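Local coordinates for protein tartrate dehydrogenase/decarboxylase (Pseudomonas putida, PDB 3FLK) that oxidises tartrate to oxaloglycolate with NAD, converts meso-tartrate to D-glycerate and oxidatively decarboxylates D-malate to pyruvate, using a magnesium or manganese ion, at residues N136-Y141 against I162-G167. The protein carries 1 engineered substitution. Residues are numbered along the deposited sequence; the frame is centred on the assembly and turned at random.
Sequences NTEGEY and IFTRRG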
loop_
_atom_site.group_PDB
_atom_site.type_symbol
_atom_site.label_atom_id
_atom_site.label_comp_id
_atom_site.label_asym_id
_atom_site.label_seq_id
_atom_site.Cartn_x
_atom_site.Cartn_y
_atom_site.Cartn_z
ATOM N N ASN A 136 5.994 -11.265 10.949
ATOM C CA ASN A 136 4.707 -11.594 11.554
ATOM C C ASN A 136 4.598 -11.387 13.076
ATOM O O ASN A 136 3.571 -11.730 13.670
ATOM C CB ASN A 136 4.366 -13.047 11.195
ATOM C CG ASN A 136 2.880 -13.290 11.028
ATOM O OD1 ASN A 136 2.135 -12.422 10.570
ATOM N ND2 ASN A 136 2.446 -14.496 11.374
ATOM N N THR A 137 5.639 -10.831 13.706
ATOM C CA THR A 137 5.667 -10.726 15.182
ATOM C C THR A 137 5.974 -9.339 15.769
ATOM O O THR A 137 5.844 -9.139 16.980
ATOM C CB THR A 137 6.655 -11.738 15.830
ATOM O OG1 THR A 137 7.980 -11.504 15.338
ATOM C CG2 THR A 137 6.240 -13.184 15.555
ATOM N N GLU A 138 6.396 -8.396 14.929
ATOM C CA GLU A 138 6.773 -7.061 15.406
ATOM C C GLU A 138 6.422 -5.982 14.379
ATOM O O GLU A 138 5.508 -6.163 13.570
ATOM C CB GLU A 138 8.265 -7.018 15.812
ATOM C CG GLU A 138 9.258 -7.442 14.717
ATOM C CD GLU A 138 10.723 -7.364 15.153
ATOM O OE1 GLU A 138 11.534 -6.781 14.401
ATOM O OE2 GLU A 138 11.070 -7.887 16.235
ATOM N N GLY A 139 7.126 -4.855 14.425
ATOM C CA GLY A 139 6.961 -3.811 13.422
ATOM C C GLY A 139 5.865 -2.808 13.717
ATOM O O GLY A 139 5.712 -2.356 14.854
ATOM N N GLU A 140 5.102 -2.468 12.680
ATOM C CA GLU A 140 4.105 -1.397 12.739
ATOM C C GLU A 140 2.826 -1.795 13.473
ATOM O O GLU A 140 2.125 -0.937 14.008
ATOM C CB GLU A 140 3.753 -0.902 11.329
ATOM C CG GLU A 140 4.953 -0.532 10.456
ATOM C CD GLU A 140 5.469 -1.692 9.604
ATOM O OE1 GLU A 140 5.297 -2.872 9.995
ATOM O OE2 GLU A 140 6.049 -1.415 8.532
ATOM N N TYR A 141 2.515 -3.090 13.483
ATOM C CA TYR A 141 1.329 -3.565 14.181
ATOM C C TYR A 141 1.605 -3.658 15.668
ATOM O O TYR A 141 2.360 -4.513 16.136
ATOM C CB TYR A 141 0.812 -4.880 13.594
ATOM C CG TYR A 141 0.161 -4.704 12.237
ATOM C CD1 TYR A 141 -0.174 -3.433 11.758
ATOM C CD2 TYR A 141 -0.153 -5.806 11.446
ATOM C CE1 TYR A 141 -0.781 -3.266 10.518
ATOM C CE2 TYR A 141 -0.760 -5.648 10.203
ATOM C CZ TYR A 141 -1.069 -4.380 9.747
ATOM O OH TYR A 141 -1.674 -4.223 8.521
ATOM N N ILE A 162 8.076 -1.197 16.940
ATOM C CA ILE A 162 9.291 -1.841 17.442
ATOM C C ILE A 162 9.874 -2.804 16.416
ATOM O O ILE A 162 9.179 -3.691 15.917
ATOM C CB ILE A 162 9.037 -2.618 18.763
ATOM C CG1 ILE A 162 8.279 -1.760 19.785
ATOM C CG2 ILE A 162 10.354 -3.168 19.345
ATOM C CD1 ILE A 162 9.023 -0.537 20.289
ATOM N N PHE A 163 11.152 -2.610 16.105
ATOM C CA PHE A 163 11.919 -3.546 15.292
ATOM C C PHE A 163 13.141 -3.989 16.095
ATOM O O PHE A 163 13.784 -3.166 16.756
ATOM C CB PHE A 163 12.345 -2.896 13.973
ATOM C CG PHE A 163 11.193 -2.538 13.065
ATOM C CD1 PHE A 163 10.838 -3.373 12.009
ATOM C CD2 PHE A 163 10.467 -1.365 13.262
ATOM C CE1 PHE A 163 9.775 -3.047 11.159
ATOM C CE2 PHE A 163 9.399 -1.032 12.425
ATOM C CZ PHE A 163 9.055 -1.873 11.370
ATOM N N THR A 164 13.438 -5.285 16.068
ATOM C CA THR A 164 14.601 -5.830 16.780
ATOM C C THR A 164 15.563 -6.466 15.785
ATOM O O THR A 164 15.147 -6.872 14.700
ATOM C CB THR A 164 14.201 -6.881 17.846
ATOM O OG1 THR A 164 13.556 -7.998 17.217
ATOM C CG2 THR A 164 13.266 -6.279 18.895
ATOM N N ARG A 165 16.844 -6.545 16.144
ATOM C CA ARG A 165 17.816 -7.251 15.305
ATOM C C ARG A 165 17.414 -8.712 15.123
ATOM O O ARG A 165 17.480 -9.238 14.013
ATOM C CB ARG A 165 19.239 -7.164 15.866
ATOM C CG ARG A 165 20.268 -7.835 14.960
ATOM C CD ARG A 165 21.694 -7.681 15.461
ATOM N NE ARG A 165 22.245 -6.378 15.116
ATOM C CZ ARG A 165 23.535 -6.134 14.903
ATOM N NH1 ARG A 165 24.431 -7.112 14.979
ATOM N NH2 ARG A 165 23.927 -4.907 14.598
ATOM N N ARG A 166 16.993 -9.348 16.213
ATOM C CA ARG A 166 16.568 -10.747 16.187
ATOM C C ARG A 166 15.434 -10.979 15.190
ATOM O O ARG A 166 15.546 -11.838 14.315
ATOM C CB ARG A 166 16.171 -11.230 17.587
ATOM C CG ARG A 166 17.342 -11.321 18.562
ATOM C CD ARG A 166 16.941 -12.016 19.856
ATOM N NE ARG A 166 18.076 -12.155 20.770
ATOM C CZ ARG A 166 18.373 -11.298 21.745
ATOM N NH1 ARG A 166 17.618 -10.227 21.957
ATOM N NH2 ARG A 166 19.431 -11.518 22.517
ATOM N N GLY A 167 14.365 -10.193 15.313
ATOM C CA GLY A 167 13.196 -10.303 14.438
ATOM C C GLY A 167 13.448 -9.918 12.990
ATOM O O GLY A 167 12.948 -10.571 12.070
#
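Both carboxylate oxygens of Glu-138 are engaged by Thr-164. The backbone N-H of Thr-164 reaches Glu-138 OE1 at 2.9 Å in a nearly straight bond (168°), coming from above the carboxylate plane, while Thr-164 OG1 donates at 2.7 Å to the syn lone pair of Glu-138 OE2. With chi1 at 56°, the Glu-138 side chain leaves its backbone flanked by both N and C, and its extended outer part carries the carboxylate across to the strand end. Thr-164 is the N-cap of helix 165-181: its OG1 also accepts from Gly-167 N at 3.0 Å, linking Glu-138 to the first turn. Replacing Glu-138 by an alanine would probably leave Thr-164 N and the Thr-164 hydroxyl without their carboxylate acceptor. Alongside, Gly-139 and Ile-162 form a single antiparallel hydrogen-bonded bridge, with Gly-139 N 2.8 Å from Ile-162 O and a weak return bond. CA of Gly-139 lies over one face of the Phe-163 ring, 3.7 Å from its centroid, in a CH-pi contact. Near the plane of that ring, the Glu-140 carboxylate meets the CZ edge, its plane turned 74° from the ring; Ser-244 and Leu-246 bind its oxygens. The bridge thus joins the loop after strand 129-135 to strand 156-164, whose end pairs antiparallel with a strand of the second subunit, the intersubunit sheet characteristic of isocitrate and isopropylmalate dehydrogenase dimers.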